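Long-range contacts in annexin B22 (Schistosoma mansoni, PDB 4MDU), which binds acidic phospholipid membranes when calcium is present, aggregates liposomes, takes part in worm reproduction and host-parasite interaction, and may support the integrity of the tegument: residues T109-A114 and K151-D156; Q248-S253 and Y286-P291; E266-E271 and L279-L284. All blocks are in the same frame, centred on the assembly; numbering follows the deposited sequence.

In the fold
Two of the three contacts are buried and apolar, and the third reaches the surface. Contact 1 (109-114 with 151-156) lies in the second annexin repeat and combines a methyl-on-ring contact with a tyrosine-aspartate hydrogen bond at its solvent-facing margin. Contacts 2 (248-253 with 286-291) and 3 (266-271 with 279-284) have no hydrogen bond between their segments. Their centres are 12 Å apart and both use helix 274-288, contact 3 its middle and contact 2 its C-terminal end; Leu249 CD2 and Leu284 CD1, 3.9 Å apart, join them. Contact 1 stands apart, its centre 30 Å from either of the others.

Contact 1: T109-A114 and K151-D156; sequences TPYMLA and KQVLKD
The ring of Tyr111 has the methyl CG2 of Val153 over one face, displaced from the centre toward the rim, and CG of Gln152 near the ring plane at an edge. The face contact qualifies as CH-pi: Val153 CG2 is 3.9 Å from the centroid of the Tyr111 ring, 27° off the normal. The ring carbon nearest Val153 CG2 is Tyr111 CE2, at 3.5 Å, whereas Gln152 CG stays 4.2 Å from Tyr111 CE2 and touches it lightly.

The second flat group is the carboxylate of Asp156, whose plane is turned by about half a right angle from that of the ring. Tyr111 OH donates to Asp156 OD2 at 2.6 Å, meeting that oxygen on its anti side and 23° out of the carboxylate plane. The tyrosine reaches this position because its CG is trans to the backbone N, which carries the hydroxyl across to helix 140-156 although the side chain does not start out directly at it. On the buried side, Ala114 CB lies 4.1 Å from Val153 CG2, so the one methyl packs on Tyr111 and Ala114 alike; Ala114 also packs on Val146, Ala149 and Tyr150 of helix 140-156.

The two helix segments meet at 64°, with axes 9.8 Å apart, both in the second annexin repeat. Chemically the contact is two-layered: valine and alanine close its inner side, and the phenol-carboxylate bond ties its exposed margin. Asp156 ends helix 140-156, where the helix dipole would disfavour a negative charge; the short bond from the phenol would be expected to offset this and to stabilise the ionised carboxylate.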
loop_
_atom_site.group_PDB
_atom_site.type_symbol
_atom_site.label_atom_id
_atom_site.label_comp_id
_atom_site.label_asym_id
_atom_site.label_seq_id
_atom_site.Cartn_x
_atom_site.Cartn_y
_atom_site.Cartn_z
ATOM N N THR B 109 7.694 25.835 4.940
ATOM C CA THR B 109 6.906 24.597 4.927
ATOM C C THR B 109 6.382 24.198 3.544
ATOM O O THR B 109 6.576 23.064 3.123
ATOM C CB THR B 109 5.715 24.682 5.872
ATOM O OG1 THR B 109 6.181 24.999 7.183
ATOM C CG2 THR B 109 4.964 23.380 5.887
ATOM N N PRO B 110 5.693 25.123 2.842
ATOM C CA PRO B 110 5.162 24.748 1.527
ATOM C C PRO B 110 6.224 24.281 0.531
ATOM O O PRO B 110 5.949 23.362 -0.237
ATOM C CB PRO B 110 4.465 26.036 1.032
ATOM C CG PRO B 110 4.914 27.127 1.967
ATOM C CD PRO B 110 5.232 26.457 3.269
ATOM N N TYR B 111 7.408 24.882 0.525
ATOM C CA TYR B 111 8.455 24.412 -0.396
ATOM C C TYR B 111 8.923 23.014 0.020
ATOM O O TYR B 111 9.124 22.090 -0.798
ATOM C CB TYR B 111 9.638 25.376 -0.383
ATOM C CG TYR B 111 10.654 25.097 -1.466
ATOM C CD1 TYR B 111 11.762 24.294 -1.228
ATOM C CD2 TYR B 111 10.506 25.642 -2.733
ATOM C CE1 TYR B 111 12.693 24.043 -2.223
ATOM C CE2 TYR B 111 11.428 25.391 -3.733
ATOM C CZ TYR B 111 12.518 24.592 -3.472
ATOM O OH TYR B 111 13.430 24.361 -4.476
ATOM N N MET B 112 9.092 22.851 1.317
ATOM C CA MET B 112 9.495 21.549 1.833
ATOM C C MET B 112 8.500 20.470 1.405
ATOM O O MET B 112 8.888 19.403 0.936
ATOM C CB MET B 112 9.650 21.598 3.352
ATOM C CG MET B 112 10.258 20.335 3.924
ATOM S SD MET B 112 8.932 19.350 4.584
ATOM C CE MET B 112 8.918 20.085 6.191
ATOM N N LEU B 113 7.209 20.754 1.525
ATOM C CA LEU B 113 6.229 19.753 1.137
ATOM C C LEU B 113 6.280 19.541 -0.370
ATOM O O LEU B 113 6.185 18.404 -0.858
ATOM C CB LEU B 113 4.825 20.117 1.625
ATOM C CG LEU B 113 4.705 20.111 3.148
ATOM C CD1 LEU B 113 3.306 20.557 3.550
ATOM C CD2 LEU B 113 5.037 18.731 3.717
ATOM N N ALA B 114 6.454 20.618 -1.122
ATOM C CA ALA B 114 6.456 20.478 -2.583
ATOM C C ALA B 114 7.645 19.620 -3.053
ATOM O O ALA B 114 7.504 18.776 -3.924
ATOM C CB ALA B 114 6.425 21.855 -3.292
ATOM N N LYS B 151 5.694 24.648 -8.477
ATOM C CA LYS B 151 6.136 25.298 -9.712
ATOM C C LYS B 151 7.544 25.875 -9.540
ATOM O O LYS B 151 8.345 25.861 -10.470
ATOM C CB LYS B 151 5.125 26.358 -10.195
ATOM C CG LYS B 151 3.807 25.747 -10.693
ATOM C CD LYS B 151 2.829 26.793 -11.224
ATOM C CE LYS B 151 3.331 27.414 -12.520
ATOM N NZ LYS B 151 3.540 26.398 -13.595
ATOM N N GLN B 152 7.845 26.350 -8.337
ATOM C CA GLN B 152 9.171 26.865 -8.031
ATOM C C GLN B 152 10.213 25.751 -7.863
ATOM O O GLN B 152 11.411 25.975 -8.062
ATOM C CB GLN B 152 9.130 27.752 -6.784
ATOM C CG GLN B 152 10.455 28.452 -6.488
ATOM C CD GLN B 152 10.967 29.251 -7.677
ATOM O OE1 GLN B 152 10.191 29.698 -8.525
ATOM N NE2 GLN B 152 12.276 29.417 -7.754
ATOM N N VAL B 153 9.769 24.556 -7.483
ATOM C CA VAL B 153 10.684 23.427 -7.397
ATOM C C VAL B 153 11.052 22.989 -8.814
ATOM O O VAL B 153 12.202 22.643 -9.089
ATOM C CB VAL B 153 10.073 22.238 -6.631
ATOM C CG1 VAL B 153 10.858 20.960 -6.916
ATOM C CG2 VAL B 153 10.022 22.525 -5.126
ATOM N N LEU B 154 10.073 23.017 -9.717
ATOM C CA LEU B 154 10.317 22.633 -11.101
ATOM C C LEU B 154 11.332 23.559 -11.765
ATOM O O LEU B 154 12.130 23.123 -12.593
ATOM C CB LEU B 154 9.019 22.599 -11.903
ATOM C CG LEU B 154 8.028 21.507 -11.491
ATOM C CD1 LEU B 154 6.730 21.650 -12.259
ATOM C CD2 LEU B 154 8.617 20.130 -11.694
ATOM N N LYS B 155 11.316 24.835 -11.405
ATOM C CA LYS B 155 12.284 25.755 -11.983
ATOM C C LYS B 155 13.639 25.411 -11.408
ATOM O O LYS B 155 14.621 25.276 -12.133
ATOM C CB LYS B 155 11.938 27.211 -11.661
ATOM C CG LYS B 155 10.539 27.636 -12.082
ATOM N N ASP B 156 13.679 25.254 -10.093
ATOM C CA ASP B 156 14.912 24.929 -9.387
ATOM C C ASP B 156 15.567 23.626 -9.860
ATOM O O ASP B 156 16.783 23.461 -9.750
ATOM C CB ASP B 156 14.647 24.859 -7.881
ATOM C CG ASP B 156 14.396 26.223 -7.271
ATOM O OD1 ASP B 156 14.296 27.201 -8.038
ATOM O OD2 ASP B 156 14.293 26.314 -6.027
#

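Contact 2: Q248-S253 and Y286-P291; sequences QLYLTS and YAIDRP
Ile288 carries most of this contact, fitting against the backbone and ring edge of Tyr250; Tyr250 CA and Ile288 CA, 5.4 Å apart, are the nearest pair of CA atoms across the two segments. Ile288 CB is in the plane of the Tyr250 ring, at the edge, 3.9 Å from Tyr250 CD1. The branch CG2 makes the closest approach: it is 3.6 Å from Tyr250 CA and 3.7 Å from Tyr250 CD1, so it meets main chain and ring together. The other branch starts between the backbone N and the carbonyl carbon (chi1 72°), and its terminal CD1 ends 3.9 Å from Ser253 OG, one helical turn further along. The Tyr250 and Ile288 side chains cross at about a right angle. One residue earlier, Ala287 CB rests on Leu249 CB at 3.8 Å, extending the apolar seam.

Behind this seam the chain turns at Asp289. Arg290 NE donates to Tyr286 O at 3.0 Å, nearly straight (176°) and in the plane of the Tyr286 carbonyl and of the Arg290 guanidinium, while the same nitrogen lies over the centre of the Tyr286 ring.

The contact thus sets helix 246-260 against the junction between helix 274-288 and helix 290-301. Around it, Arg290 forms a salt bridge with Asp323, Tyr250 meets the ring of His22 edge-to-face, and helix 212-224 packs on the Gln248, Leu251 and Thr252 side chains of helix 246-260.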
loop_
_atom_site.group_PDB
_atom_site.type_symbol
_atom_site.label_atom_id
_atom_site.label_comp_id
_atom_site.label_asym_id
_atom_site.label_seq_id
_atom_site.Cartn_x
_atom_site.Cartn_y
_atom_site.Cartn_z
ATOM N N GLN B 248 -17.424 19.110 10.472
ATOM C CA GLN B 248 -18.594 18.559 9.776
ATOM C C GLN B 248 -18.515 17.039 9.591
ATOM O O GLN B 248 -19.533 16.349 9.720
ATOM C CB GLN B 248 -18.771 19.243 8.411
ATOM C CG GLN B 248 -20.016 18.812 7.639
ATOM C CD GLN B 248 -21.308 19.203 8.339
ATOM O OE1 GLN B 248 -21.351 20.171 9.100
ATOM N NE2 GLN B 248 -22.359 18.433 8.105
ATOM N N LEU B 249 -17.317 16.522 9.279
ATOM C CA LEU B 249 -17.124 15.085 9.066
ATOM C C LEU B 249 -17.403 14.323 10.342
ATOM O O LEU B 249 -18.025 13.261 10.340
ATOM C CB LEU B 249 -15.695 14.781 8.633
ATOM C CG LEU B 249 -15.521 14.448 7.169
ATOM C CD1 LEU B 249 -14.079 14.083 6.886
ATOM C CD2 LEU B 249 -16.454 13.318 6.816
ATOM N N TYR B 250 -16.916 14.872 11.442
ATOM C CA TYR B 250 -17.161 14.264 12.725
ATOM C C TYR B 250 -18.663 14.149 12.977
ATOM O O TYR B 250 -19.191 13.053 13.203
ATOM C CB TYR B 250 -16.506 15.064 13.832
ATOM C CG TYR B 250 -16.756 14.421 15.159
ATOM C CD1 TYR B 250 -16.101 13.247 15.508
ATOM C CD2 TYR B 250 -17.671 14.951 16.044
ATOM C CE1 TYR B 250 -16.331 12.630 16.724
ATOM C CE2 TYR B 250 -17.911 14.342 17.265
ATOM C CZ TYR B 250 -17.237 13.182 17.600
ATOM O OH TYR B 250 -17.472 12.573 18.814
ATOM N N LEU B 251 -19.354 15.279 12.927
ATOM C CA LEU B 251 -20.809 15.250 13.041
ATOM C C LEU B 251 -21.403 14.206 12.102
ATOM O O LEU B 251 -22.279 13.435 12.499
ATOM C CB LEU B 251 -21.414 16.614 12.742
ATOM C CG LEU B 251 -22.942 16.657 12.799
ATOM C CD1 LEU B 251 -23.427 16.312 14.212
ATOM C CD2 LEU B 251 -23.462 18.028 12.341
ATOM N N THR B 252 -20.907 14.163 10.867
ATOM C CA THR B 252 -21.439 13.245 9.863
ATOM C C THR B 252 -21.214 11.819 10.308
ATOM O O THR B 252 -22.060 10.933 10.121
ATOM C CB THR B 252 -20.789 13.465 8.469
ATOM O OG1 THR B 252 -21.008 14.815 8.060
ATOM C CG2 THR B 252 -21.415 12.563 7.436
ATOM N N SER B 253 -20.063 11.597 10.917
ATOM C CA SER B 253 -19.757 10.278 11.408
ATOM C C SER B 253 -20.755 9.877 12.499
ATOM O O SER B 253 -21.301 8.782 12.457
ATOM C CB SER B 253 -18.315 10.211 11.914
ATOM O OG SER B 253 -18.036 8.919 12.402
ATOM N N TYR B 286 -8.315 11.784 9.856
ATOM C CA TYR B 286 -7.722 13.090 10.111
ATOM C C TYR B 286 -8.724 13.955 10.870
ATOM O O TYR B 286 -8.363 14.802 11.702
ATOM C CB TYR B 286 -7.333 13.789 8.805
ATOM C CG TYR B 286 -6.554 15.054 9.067
ATOM C CD1 TYR B 286 -7.156 16.306 8.995
ATOM C CD2 TYR B 286 -5.223 14.991 9.431
ATOM C CE1 TYR B 286 -6.422 17.469 9.259
ATOM C CE2 TYR B 286 -4.491 16.131 9.695
ATOM C CZ TYR B 286 -5.079 17.361 9.614
ATOM O OH TYR B 286 -4.304 18.472 9.897
ATOM N N ALA B 287 -9.993 13.740 10.557
ATOM C CA ALA B 287 -11.053 14.455 11.233
ATOM C C ALA B 287 -11.402 13.824 12.582
ATOM O O ALA B 287 -11.388 14.512 13.593
ATOM C CB ALA B 287 -12.282 14.548 10.351
ATOM N N ILE B 288 -11.706 12.529 12.606
ATOM C CA ILE B 288 -12.347 11.949 13.796
ATOM C C ILE B 288 -11.425 11.129 14.720
ATOM O O ILE B 288 -11.842 10.703 15.797
ATOM C CB ILE B 288 -13.554 11.082 13.422
ATOM C CG1 ILE B 288 -13.085 9.785 12.761
ATOM C CG2 ILE B 288 -14.494 11.843 12.491
ATOM C CD1 ILE B 288 -14.161 8.701 12.696
ATOM N N ASP B 289 -10.175 10.929 14.323
ATOM C CA ASP B 289 -9.281 10.075 15.104
ATOM C C ASP B 289 -7.825 10.457 14.847
ATOM O O ASP B 289 -6.958 9.596 14.691
ATOM C CB ASP B 289 -9.544 8.609 14.743
ATOM C CG ASP B 289 -8.836 7.614 15.684
ATOM O OD1 ASP B 289 -8.539 7.974 16.847
ATOM O OD2 ASP B 289 -8.591 6.465 15.248
ATOM N N ARG B 290 -7.563 11.760 14.810
ATOM C CA ARG B 290 -6.290 12.247 14.290
ATOM C C ARG B 290 -5.061 11.822 15.089
ATOM O O ARG B 290 -4.080 11.365 14.499
ATOM C CB ARG B 290 -6.291 13.770 14.114
ATOM C CG ARG B 290 -5.173 14.222 13.160
ATOM C CD ARG B 290 -4.907 15.699 13.247
ATOM N NE ARG B 290 -6.084 16.453 12.869
ATOM C CZ ARG B 290 -6.193 17.764 13.009
ATOM N NH1 ARG B 290 -5.185 18.464 13.519
ATOM N NH2 ARG B 290 -7.312 18.375 12.640
ATOM N N PRO B 291 -5.087 11.999 16.426
ATOM C CA PRO B 291 -3.873 11.618 17.164
ATOM C C PRO B 291 -3.435 10.189 16.885
ATOM O O PRO B 291 -2.240 9.962 16.680
ATOM C CB PRO B 291 -4.285 11.799 18.628
ATOM C CG PRO B 291 -5.242 12.985 18.557
ATOM C CD PRO B 291 -6.046 12.719 17.290
#

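Contact 3: E266-E271 and L279-L284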
loop_
_atom_site.group_PDB
_atom_site.type_symbol
_atom_site.label_atom_id
_atom_site.label_comp_id
_atom_site.label_asym_id
_atom_site.label_seq_id
_atom_site.Cartn_x
_atom_site.Cartn_y
_atom_site.Cartn_z
ATOM N N GLU B 266 -16.289 2.052 9.265
ATOM C CA GLU B 266 -16.537 0.665 8.900
ATOM C C GLU B 266 -17.101 0.607 7.507
ATOM O O GLU B 266 -16.717 -0.231 6.697
ATOM C CB GLU B 266 -17.537 0.021 9.861
ATOM C CG GLU B 266 -16.922 -0.477 11.150
ATOM C CD GLU B 266 -17.970 -0.913 12.166
ATOM O OE1 GLU B 266 -19.157 -0.542 12.012
ATOM O OE2 GLU B 266 -17.599 -1.626 13.122
ATOM N N HIS B 267 -18.044 1.499 7.247
ATOM C CA HIS B 267 -18.713 1.552 5.961
ATOM C C HIS B 267 -17.675 1.738 4.870
ATOM O O HIS B 267 -17.594 0.949 3.925
ATOM C CB HIS B 267 -19.735 2.693 5.947
ATOM C CG HIS B 267 -20.502 2.801 4.670
ATOM N ND1 HIS B 267 -21.211 1.747 4.138
ATOM C CD2 HIS B 267 -20.672 3.838 3.817
ATOM C CE1 HIS B 267 -21.790 2.129 3.015
ATOM N NE2 HIS B 267 -21.481 3.396 2.799
ATOM N N ILE B 268 -16.872 2.784 5.010
ATOM C CA ILE B 268 -15.837 3.070 4.022
ATOM C C ILE B 268 -14.907 1.878 3.855
ATOM O O ILE B 268 -14.579 1.483 2.739
ATOM C CB ILE B 268 -15.045 4.329 4.398
ATOM C CG1 ILE B 268 -15.902 5.569 4.080
ATOM C CG2 ILE B 268 -13.696 4.345 3.680
ATOM C CD1 ILE B 268 -15.287 6.879 4.456
ATOM N N GLU B 269 -14.512 1.284 4.972
ATOM C CA GLU B 269 -13.552 0.187 4.946
ATOM C C GLU B 269 -14.071 -1.067 4.244
ATOM O O GLU B 269 -13.294 -1.841 3.686
ATOM C CB GLU B 269 -13.072 -0.126 6.360
ATOM C CG GLU B 269 -12.115 0.926 6.886
ATOM C CD GLU B 269 -11.671 0.660 8.305
ATOM O OE1 GLU B 269 -12.474 0.105 9.092
ATOM O OE2 GLU B 269 -10.519 1.016 8.633
ATOM N N SER B 270 -15.384 -1.260 4.242
ATOM C CA SER B 270 -15.948 -2.439 3.603
ATOM C C SER B 270 -16.379 -2.191 2.158
ATOM O O SER B 270 -16.574 -3.133 1.401
ATOM C CB SER B 270 -17.112 -3.003 4.427
ATOM O OG SER B 270 -18.139 -2.044 4.596
ATOM N N GLU B 271 -16.524 -0.933 1.766
ATOM C CA GLU B 271 -17.059 -0.632 0.441
ATOM C C GLU B 271 -15.993 -0.255 -0.566
ATOM O O GLU B 271 -16.235 -0.292 -1.772
ATOM C CB GLU B 271 -18.090 0.492 0.514
ATOM C CG GLU B 271 -19.342 0.117 1.264
ATOM C CD GLU B 271 -19.974 -1.136 0.711
ATOM O OE1 GLU B 271 -19.876 -2.183 1.380
ATOM O OE2 GLU B 271 -20.559 -1.073 -0.395
ATOM N N LEU B 279 -6.814 6.495 1.226
ATOM C CA LEU B 279 -7.004 7.941 1.157
ATOM C C LEU B 279 -8.269 8.354 1.943
ATOM O O LEU B 279 -8.214 9.210 2.828
ATOM C CB LEU B 279 -7.067 8.408 -0.306
ATOM C CG LEU B 279 -7.427 9.886 -0.524
ATOM C CD1 LEU B 279 -6.444 10.767 0.208
ATOM C CD2 LEU B 279 -7.474 10.273 -2.009
ATOM N N LEU B 280 -9.402 7.730 1.639
ATOM C CA LEU B 280 -10.647 8.026 2.362
ATOM C C LEU B 280 -10.478 7.806 3.862
ATOM O O LEU B 280 -10.911 8.628 4.672
ATOM C CB LEU B 280 -11.794 7.156 1.849
ATOM C CG LEU B 280 -12.217 7.364 0.389
ATOM C CD1 LEU B 280 -13.339 6.415 -0.012
ATOM C CD2 LEU B 280 -12.657 8.785 0.214
ATOM N N VAL B 281 -9.841 6.699 4.239
ATOM C CA VAL B 281 -9.659 6.405 5.658
ATOM C C VAL B 281 -8.777 7.448 6.315
ATOM O O VAL B 281 -9.090 7.945 7.412
ATOM C CB VAL B 281 -9.083 5.005 5.903
ATOM C CG1 VAL B 281 -8.564 4.907 7.335
ATOM C CG2 VAL B 281 -10.142 3.929 5.621
ATOM N N ALA B 282 -7.684 7.795 5.637
ATOM C CA ALA B 282 -6.817 8.866 6.126
ATOM C C ALA B 282 -7.613 10.157 6.368
ATOM O O ALA B 282 -7.537 10.748 7.451
ATOM C CB ALA B 282 -5.673 9.130 5.159
ATOM N N VAL B 283 -8.355 10.605 5.358
ATOM C CA VAL B 283 -9.084 11.871 5.476
ATOM C C VAL B 283 -10.109 11.841 6.617
ATOM O O VAL B 283 -10.185 12.775 7.421
ATOM C CB VAL B 283 -9.771 12.260 4.161
ATOM C CG1 VAL B 283 -10.708 13.484 4.365
ATOM C CG2 VAL B 283 -8.728 12.536 3.066
ATOM N N LEU B 284 -10.880 10.760 6.702
ATOM C CA LEU B 284 -11.890 10.623 7.756
ATOM C C LEU B 284 -11.236 10.644 9.129
ATOM O O LEU B 284 -11.694 11.348 10.045
ATOM C CB LEU B 284 -12.693 9.328 7.588
ATOM C CG LEU B 284 -13.824 9.101 8.604
ATOM C CD1 LEU B 284 -14.721 10.330 8.726
ATOM C CD2 LEU B 284 -14.624 7.847 8.239
#
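Ile268 meets three residues of segment 279-284, part of helix 274-288, and its two branches divide them. The branch CG2, trans to its own backbone N, is directed at the near turn: it lies 3.9 Å from Leu280 CB and 4.1 Å from Val281 CG2, touching both neighbours at once. The longer branch leaves CB beside the backbone N (chi1 -76°) and stays extended, so that CD1 arrives 4.0 Å from Leu284 CD2, one turn further on. All three pairings are oblique, the isoleucine lying slanted against each partner rather than parallel to it.

A different geometry holds at the margin. Glu269 crosses Val281 at about a right angle, and the touching atom is the aliphatic CG, 3.8 Å from Val281 CG2. The glutamate chain stays extended beyond CG, so the methylene CG touches one valine methyl and the carboxylate extends beyond it. Val281 CG2 is therefore shared, with Ile268 CG2 and Glu269 CG both packed on it.

The backbone evidence fits this pattern. The segment axes run at 170°, a nearly antiparallel pair, and approach to 9.9 Å; the nearest CA atoms are those of Ile268 and Val281, 7.2 Å apart. There is no hydrogen bond between the segments, so their direct union rests on hydrocarbon packing.

In the third annexin repeat, the contact joins helix 264-271 to helix 274-288, successive helices that form a hairpin through a short connection. Helix 236-243 closes the same apolar face, with Ile241 touching Ile268, Leu280 and Val283. On another side of helix 274-288, Leu279 packs on helices 128-136 and 177-187, while at its later turn Leu284 packs on Leu264 and Leu265 of helix 264-271.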